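Local coordinates for type IV secretion system protein VirB11 (Brucella suis, PDB 2GZA) that probably binds and hydrolyses ATP as the hexameric, cytoplasmic ATPase of a type IV secretion system that may help establish the bacterial replication niche in the host, at residues Gln103-Pro108 with Leu249-Thr254; Arg89-Ala94 with Leu245-Arg250. One frame throughout, in Å; residues are numbered along the deposited sequence.

Contact 1 of 2, residues Gln103-Pro108 with Leu249-Thr254; sequences QIVRPP and LRMKPT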
ATOM      1  N   GLN C 103     -24.046  25.458  20.555  1.00 38.37           N
ATOM      2  CA  GLN C 103     -22.780  24.923  21.013  1.00 38.43           C
ATOM      3  C   GLN C 103     -22.380  25.541  22.327  1.00 38.48           C
ATOM      4  O   GLN C 103     -22.371  26.763  22.476  1.00 38.40           O
ATOM      5  CB  GLN C 103     -21.684  25.074  19.974  1.00 38.40           C
ATOM      6  CG  GLN C 103     -21.296  23.742  19.375  1.00 38.77           C
ATOM      7  CD  GLN C 103     -20.086  23.121  20.047  1.00 40.07           C
ATOM      8  OE1 GLN C 103     -19.647  22.035  19.671  1.00 40.61           O
ATOM      9  NE2 GLN C 103     -19.520  23.815  21.036  1.00 40.51           N
ATOM     10  N   ILE C 104     -22.074  24.676  23.284  1.00 38.57           N
ATOM     11  CA  ILE C 104     -21.664  25.107  24.608  1.00 38.81           C
ATOM     12  C   ILE C 104     -20.313  24.517  24.989  1.00 38.94           C
ATOM     13  O   ILE C 104     -20.095  23.303  24.910  1.00 38.98           O
ATOM     14  CB  ILE C 104     -22.724  24.789  25.693  1.00 38.80           C
ATOM     15  CG1 ILE C 104     -24.070  25.435  25.334  1.00 39.31           C
ATOM     16  CG2 ILE C 104     -22.244  25.271  27.068  1.00 38.56           C
ATOM     17  CD1 ILE C 104     -25.172  25.215  26.348  1.00 39.57           C
ATOM     18  N   VAL C 105     -19.403  25.401  25.380  1.00 39.00           N
ATOM     19  CA  VAL C 105     -18.114  25.006  25.933  1.00 39.05           C
ATOM     20  C   VAL C 105     -18.021  25.516  27.367  1.00 39.15           C
ATOM     21  O   VAL C 105     -18.285  26.688  27.630  1.00 39.04           O
ATOM     22  CB  VAL C 105     -16.932  25.570  25.119  1.00 39.20           C
ATOM     23  CG1 VAL C 105     -15.629  24.861  25.502  1.00 39.01           C
ATOM     24  CG2 VAL C 105     -17.194  25.442  23.635  1.00 38.28           C
ATOM     25  N   ARG C 106     -17.656  24.628  28.290  1.00 39.32           N
ATOM     26  CA  ARG C 106     -17.492  25.009  29.693  1.00 39.60           C
ATOM     27  C   ARG C 106     -16.028  24.917  30.193  1.00 39.63           C
ATOM     28  O   ARG C 106     -15.203  24.259  29.560  1.00 39.53           O
ATOM     29  CB  ARG C 106     -18.491  24.275  30.604  1.00 39.53           C
ATOM     30  CG  ARG C 106     -18.251  22.801  30.788  1.00 40.20           C
ATOM     31  CD  ARG C 106     -18.705  22.349  32.162  1.00 41.13           C
ATOM     32  NE  ARG C 106     -17.631  22.466  33.153  1.00 42.65           N
ATOM     33  CZ  ARG C 106     -17.805  22.454  34.469  1.00 42.43           C
ATOM     34  NH1 ARG C 106     -19.020  22.336  34.990  1.00 42.14           N
ATOM     35  NH2 ARG C 106     -16.755  22.568  35.272  1.00 41.96           N
ATOM     36  N   PRO C 107     -15.717  25.608  31.314  1.00 39.77           N
ATOM     37  CA  PRO C 107     -14.467  25.983  31.993  1.00 39.87           C
ATOM     38  C   PRO C 107     -13.154  25.178  31.999  1.00 40.05           C
ATOM     39  O   PRO C 107     -12.104  25.799  32.195  1.00 40.53           O
ATOM     40  CB  PRO C 107     -14.923  26.231  33.413  1.00 39.76           C
ATOM     41  CG  PRO C 107     -16.169  26.917  33.197  1.00 40.34           C
ATOM     42  CD  PRO C 107     -16.846  26.197  32.049  1.00 39.87           C
ATOM     43  N   PRO C 108     -13.162  23.838  31.893  1.00 39.74           N
ATOM     44  CA  PRO C 108     -11.776  23.436  31.596  1.00 39.21           C
ATOM     45  C   PRO C 108     -11.411  23.785  30.145  1.00 38.80           C
ATOM     46  O   PRO C 108     -10.319  24.294  29.893  1.00 38.83           O
ATOM     47  CB  PRO C 108     -11.758  21.929  31.850  1.00 39.16           C
ATOM     48  CG  PRO C 108     -13.190  21.502  31.728  1.00 39.77           C
ATOM     49  CD  PRO C 108     -14.076  22.695  32.054  1.00 39.79           C
ATOM     50  N   LEU C 249     -16.105  25.309  14.328  1.00 36.24           N
ATOM     51  CA  LEU C 249     -16.993  25.269  13.166  1.00 36.54           C
ATOM     52  C   LEU C 249     -18.443  25.590  13.543  1.00 36.73           C
ATOM     53  O   LEU C 249     -19.212  26.101  12.724  1.00 36.71           O
ATOM     54  CB  LEU C 249     -16.918  23.907  12.468  1.00 36.49           C
ATOM     55  CG  LEU C 249     -15.569  23.412  11.926  1.00 36.84           C
ATOM     56  CD1 LEU C 249     -15.682  21.996  11.413  1.00 36.43           C
ATOM     57  CD2 LEU C 249     -14.996  24.328  10.847  1.00 36.88           C
ATOM     58  N   ARG C 250     -18.796  25.308  14.792  1.00 36.86           N
ATOM     59  CA  ARG C 250     -20.152  25.534  15.289  1.00 37.34           C
ATOM     60  C   ARG C 250     -20.294  26.759  16.189  1.00 37.16           C
ATOM     61  O   ARG C 250     -21.357  26.994  16.752  1.00 36.74           O
ATOM     62  CB  ARG C 250     -20.646  24.307  16.039  1.00 37.55           C
ATOM     63  CG  ARG C 250     -20.678  23.056  15.208  1.00 39.71           C
ATOM     64  CD  ARG C 250     -21.617  22.047  15.801  1.00 43.78           C
ATOM     65  NE  ARG C 250     -22.053  21.094  14.790  1.00 46.42           N
ATOM     66  CZ  ARG C 250     -21.470  19.905  14.607  1.00 48.53           C
ATOM     67  NH1 ARG C 250     -20.436  19.540  15.369  1.00 48.99           N
ATOM     68  NH2 ARG C 250     -21.912  19.087  13.667  1.00 48.91           N
ATOM     69  N   MET C 251     -19.217  27.517  16.357  1.00 37.55           N
ATOM     70  CA  MET C 251     -19.305  28.827  17.015  1.00 37.97           C
ATOM     71  C   MET C 251     -19.335  29.741  15.813  1.00 38.15           C
ATOM     72  O   MET C 251     -19.454  29.272  14.768  1.00 38.54           O
ATOM     73  CB  MET C 251     -18.136  29.041  17.962  1.00 38.03           C
ATOM     74  CG  MET C 251     -18.199  28.071  19.131  1.00 38.14           C
ATOM     75  SD  MET C 251     -16.617  27.705  19.899  1.00 40.53           S
ATOM     76  CE  MET C 251     -16.925  26.039  20.388  1.00 38.32           C
ATOM     77  N   LYS C 252     -19.285  31.025  15.839  1.00 38.05           N
ATOM     78  CA  LYS C 252     -19.418  31.657  14.529  1.00 37.93           C
ATOM     79  C   LYS C 252     -18.261  32.608  14.438  1.00 37.72           C
ATOM     80  O   LYS C 252     -18.468  33.812  14.436  1.00 37.75           O
ATOM     81  CB  LYS C 252     -20.787  32.355  14.414  1.00 38.15           C
ATOM     82  CG  LYS C 252     -21.041  33.167  13.140  1.00 39.15           C
ATOM     83  CD  LYS C 252     -21.840  32.412  12.080  1.00 39.73           C
ATOM     84  CE  LYS C 252     -22.139  33.334  10.906  1.00 40.69           C
ATOM     85  NZ  LYS C 252     -23.196  32.804  10.002  1.00 41.81           N
ATOM     86  N   PRO C 253     -17.023  32.073  14.395  1.00 37.60           N
ATOM     87  CA  PRO C 253     -15.910  32.989  14.509  1.00 37.31           C
ATOM     88  C   PRO C 253     -15.651  33.662  13.175  1.00 37.04           C
ATOM     89  O   PRO C 253     -16.049  33.146  12.137  1.00 36.79           O
ATOM     90  CB  PRO C 253     -14.744  32.077  14.898  1.00 37.58           C
ATOM     91  CG  PRO C 253     -15.070  30.762  14.287  1.00 37.35           C
ATOM     92  CD  PRO C 253     -16.575  30.679  14.209  1.00 37.69           C
ATOM     93  N   THR C 254     -15.018  34.824  13.216  1.00 36.83           N
ATOM     94  CA  THR C 254     -14.521  35.442  12.011  1.00 36.46           C
ATOM     95  C   THR C 254     -13.166  34.800  11.695  1.00 36.32           C
ATOM     96  O   THR C 254     -12.937  34.377  10.562  1.00 36.37           O
ATOM     97  CB  THR C 254     -14.405  36.967  12.143  1.00 36.57           C
ATOM     98  OG1 THR C 254     -15.526  37.479  12.876  1.00 36.21           O
ATOM     99  CG2 THR C 254     -14.366  37.608  10.774  1.00 36.58           C
TER
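Gln103 and Met251 meet through bent side chains: the glutamine turns at chi2 (-96°), which swings its amide along the strand surface, and the methionine turns at chi3 (-148°), which carries its methyl to the strand. Met251 CE packs against Val105 CG2, 3.3 Å away. The valine branch involved stands beside its own backbone N, and the two side chains run roughly perpendicular. Gln103 NE2 comes up to the same methyl, with 3.5 Å between NE2 and Met251 CE, so CE touches an apolar branch and an amide nitrogen. Nearer the backbone the glutamine uses its aliphatic part, Gln103 CG resting 3.4 Å from Arg250 CB. The arginine crosses it at about a right angle and then runs extended from CG to NE, leading its guanidinium away from Gln103-Pro108 and past Ser93 of the neighbouring strand. No hydrogen bond joins the two segments, and the contact is held by packing. Strand 101-105 is hydrogen-bonded through its backbone to both sheet neighbours, Gln103 with Thr118 and Ile104 with Leu92. The arrangement packs the antiparallel sheet against a loop of the P-loop NTPase part, which holds the parallel strands 205-209 and 255-258, as expected for VirB11-like secretion ATPases.

Contact 2 of 2, residues Arg89-Ala94 with Leu245-Arg250; sequences RPVLSA and LRSCLR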
ATOM      1  N   ARG C  89     -16.458  16.305  30.320  1.00 50.96           N
ATOM      2  CA  ARG C  89     -17.122  16.412  29.013  1.00 50.39           C
ATOM      3  C   ARG C  89     -17.638  17.849  28.853  1.00 49.48           C
ATOM      4  O   ARG C  89     -18.821  18.123  29.042  1.00 49.50           O
ATOM      5  CB  ARG C  89     -18.241  15.383  28.869  1.00 50.52           C
ATOM      6  CG  ARG C  89     -17.724  14.002  28.468  1.00 51.29           C
ATOM      7  CD  ARG C  89     -18.812  12.956  28.362  1.00 52.38           C
ATOM      8  NE  ARG C  89     -18.285  11.714  27.799  1.00 53.79           N
ATOM      9  CZ  ARG C  89     -18.913  10.541  27.824  1.00 54.27           C
ATOM     10  NH1 ARG C  89     -20.107  10.422  28.395  1.00 54.30           N
ATOM     11  NH2 ARG C  89     -18.338   9.479  27.280  1.00 54.45           N
ATOM     12  N   PRO C  90     -16.725  18.777  28.512  1.00 48.67           N
ATOM     13  CA  PRO C  90     -17.015  20.206  28.513  1.00 47.96           C
ATOM     14  C   PRO C  90     -17.465  20.828  27.184  1.00 47.25           C
ATOM     15  O   PRO C  90     -17.725  22.031  27.140  1.00 47.13           O
ATOM     16  CB  PRO C  90     -15.678  20.814  28.954  1.00 47.91           C
ATOM     17  CG  PRO C  90     -14.628  19.720  28.728  1.00 47.97           C
ATOM     18  CD  PRO C  90     -15.318  18.526  28.164  1.00 48.43           C
ATOM     19  N   VAL C  91     -17.553  20.035  26.124  1.00 46.47           N
ATOM     20  CA  VAL C  91     -18.030  20.532  24.835  1.00 45.71           C
ATOM     21  C   VAL C  91     -19.342  19.849  24.470  1.00 45.31           C
ATOM     22  O   VAL C  91     -19.424  18.624  24.432  1.00 45.27           O
ATOM     23  CB  VAL C  91     -16.966  20.366  23.725  1.00 45.53           C
ATOM     24  CG1 VAL C  91     -17.533  20.745  22.371  1.00 45.11           C
ATOM     25  CG2 VAL C  91     -15.750  21.216  24.046  1.00 45.52           C
ATOM     26  N   LEU C  92     -20.367  20.657  24.212  1.00 44.82           N
ATOM     27  CA  LEU C  92     -21.709  20.148  23.956  1.00 44.40           C
ATOM     28  C   LEU C  92     -22.312  20.735  22.686  1.00 44.07           C
ATOM     29  O   LEU C  92     -22.278  21.944  22.482  1.00 44.09           O
ATOM     30  CB  LEU C  92     -22.616  20.461  25.148  1.00 44.32           C
ATOM     31  CG  LEU C  92     -23.909  19.667  25.368  1.00 44.42           C
ATOM     32  CD1 LEU C  92     -24.329  19.826  26.792  1.00 44.65           C
ATOM     33  CD2 LEU C  92     -25.052  20.094  24.459  1.00 44.37           C
ATOM     34  N   SER C  93     -22.858  19.866  21.840  1.00 43.73           N
ATOM     35  CA  SER C  93     -23.635  20.284  20.674  1.00 43.34           C
ATOM     36  C   SER C  93     -25.055  19.774  20.809  1.00 43.15           C
ATOM     37  O   SER C  93     -25.272  18.619  21.174  1.00 43.10           O
ATOM     38  CB  SER C  93     -23.024  19.766  19.378  1.00 43.26           C
ATOM     39  OG  SER C  93     -21.756  20.344  19.155  1.00 43.63           O
ATOM     40  N   ALA C  94     -26.019  20.639  20.516  1.00 42.94           N
ATOM     41  CA  ALA C  94     -27.433  20.297  20.648  1.00 42.70           C
ATOM     42  C   ALA C  94     -28.322  21.066  19.682  1.00 42.62           C
ATOM     43  O   ALA C  94     -27.944  22.115  19.160  1.00 42.48           O
ATOM     44  CB  ALA C  94     -27.905  20.514  22.078  1.00 42.66           C
ATOM     45  N   LEU C 245     -10.780  22.713  17.409  1.00 34.15           N
ATOM     46  CA  LEU C 245     -10.898  23.214  16.042  1.00 34.77           C
ATOM     47  C   LEU C 245     -12.256  22.840  15.450  1.00 35.28           C
ATOM     48  O   LEU C 245     -12.901  23.656  14.802  1.00 35.38           O
ATOM     49  CB  LEU C 245      -9.764  22.718  15.139  1.00 34.51           C
ATOM     50  CG  LEU C 245      -8.440  23.497  15.102  1.00 34.81           C
ATOM     51  CD1 LEU C 245      -7.325  22.643  14.512  1.00 34.91           C
ATOM     52  CD2 LEU C 245      -8.554  24.812  14.335  1.00 33.94           C
ATOM     53  N   ARG C 246     -12.697  21.610  15.687  1.00 35.94           N
ATOM     54  CA  ARG C 246     -14.006  21.167  15.198  1.00 36.61           C
ATOM     55  C   ARG C 246     -15.141  21.898  15.896  1.00 36.54           C
ATOM     56  O   ARG C 246     -16.160  22.215  15.285  1.00 36.89           O
ATOM     57  CB  ARG C 246     -14.167  19.648  15.315  1.00 36.59           C
ATOM     58  CG  ARG C 246     -13.495  18.894  14.155  1.00 38.39           C
ATOM     59  CD  ARG C 246     -13.577  17.367  14.281  1.00 39.10           C
ATOM     60  NE  ARG C 246     -12.290  16.762  14.647  1.00 40.68           N
ATOM     61  CZ  ARG C 246     -12.047  16.139  15.798  1.00 42.10           C
ATOM     62  NH1 ARG C 246     -13.001  16.023  16.714  1.00 42.86           N
ATOM     63  NH2 ARG C 246     -10.845  15.622  16.036  1.00 43.01           N
ATOM     64  N   SER C 247     -14.951  22.181  17.177  1.00 36.58           N
ATOM     65  CA  SER C 247     -15.912  22.954  17.937  1.00 36.25           C
ATOM     66  C   SER C 247     -16.109  24.353  17.342  1.00 36.20           C
ATOM     67  O   SER C 247     -17.233  24.844  17.266  1.00 36.06           O
ATOM     68  CB  SER C 247     -15.478  23.032  19.396  1.00 36.30           C
ATOM     69  OG  SER C 247     -16.547  23.476  20.214  1.00 36.62           O
ATOM     70  N   CYS C 248     -15.016  24.971  16.900  1.00 36.15           N
ATOM     71  CA  CYS C 248     -15.049  26.296  16.282  1.00 36.04           C
ATOM     72  C   CYS C 248     -15.976  26.401  15.082  1.00 36.15           C
ATOM     73  O   CYS C 248     -16.569  27.458  14.851  1.00 36.21           O
ATOM     74  CB  CYS C 248     -13.643  26.736  15.889  1.00 36.00           C
ATOM     75  SG  CYS C 248     -12.644  27.148  17.314  1.00 36.42           S
ATOM     76  N   LEU C 249     -16.105  25.309  14.328  1.00 36.24           N
ATOM     77  CA  LEU C 249     -16.993  25.269  13.166  1.00 36.54           C
ATOM     78  C   LEU C 249     -18.443  25.590  13.543  1.00 36.73           C
ATOM     79  O   LEU C 249     -19.212  26.101  12.724  1.00 36.71           O
ATOM     80  CB  LEU C 249     -16.918  23.907  12.468  1.00 36.49           C
ATOM     81  CG  LEU C 249     -15.569  23.412  11.926  1.00 36.84           C
ATOM     82  CD1 LEU C 249     -15.682  21.996  11.413  1.00 36.43           C
ATOM     83  CD2 LEU C 249     -14.996  24.328  10.847  1.00 36.88           C
ATOM     84  N   ARG C 250     -18.796  25.308  14.792  1.00 36.86           N
ATOM     85  CA  ARG C 250     -20.152  25.534  15.289  1.00 37.34           C
ATOM     86  C   ARG C 250     -20.294  26.759  16.189  1.00 37.16           C
ATOM     87  O   ARG C 250     -21.357  26.994  16.752  1.00 36.74           O
ATOM     88  CB  ARG C 250     -20.646  24.307  16.039  1.00 37.55           C
ATOM     89  CG  ARG C 250     -20.678  23.056  15.208  1.00 39.71           C
ATOM     90  CD  ARG C 250     -21.617  22.047  15.801  1.00 43.78           C
ATOM     91  NE  ARG C 250     -22.053  21.094  14.790  1.00 46.42           N
ATOM     92  CZ  ARG C 250     -21.470  19.905  14.607  1.00 48.53           C
ATOM     93  NH1 ARG C 250     -20.436  19.540  15.369  1.00 48.99           N
ATOM     94  NH2 ARG C 250     -21.912  19.087  13.667  1.00 48.91           N
TER
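A sparse, partly buried strand-to-helix packing joins Val91 and Ser93, on the outermost strand of the antiparallel sheet within this chain, to Ser247 and Arg250, in the C-terminal part of helix 241-248 and the chain that follows, with no hydrogen bond across. Val91 and Ser93, two apart on strand 91-95, both direct their side chains to the helix side, while the intervening Leu92 turns to the opposite face and packs on helix 67-81. At one point Val91 CG1 lies 3.6 Å from Ser247 OG, an apolar methyl against a hydroxyl. The serine hydroxyl reaches the strand because it is anti to the backbone N (chi1 -165°). Two residues along the strand, Ser93 OG approaches the aliphatic part of Arg250, three residues after Ser247, 3.8 Å from Arg250 CD, with Arg250 NH1 slightly farther at 4.1 Å. The hydroxyl stands oblique to the guanidinium. Arg250 N donates to Ser247 O at 3.0 Å, a backbone bond that ties together the two residues meeting the strand. Behind the helix, Leu245 and Cys248 pack on strand 205-209, so the helix lies between two sheets. The antiparallel sheet is thus packed against a helix of the P-loop NTPase fold.

How the contacts relate
Both contacts bring neighbouring, antiparallel strands of one sheet against a single continuous piece of chain, and they share Leu249 and Arg250. Contact 1 is the more buried, with three of its four touching residues enclosed, and its chemistry is mainly aliphatic. Contact 2, on the sheet's outermost strand within this chain, is smaller and only partly buried, and each of its two pairs includes a serine hydroxyl. Backbone pairing of Ile104 O with Leu92 N and of Arg106 N with Pro90 O probably couples the strands. Gln103 belongs to contact 1 but its amide also lies near residues of contact 2, OE1 close to Ser93 OG and NE2 close to Ser247 OG.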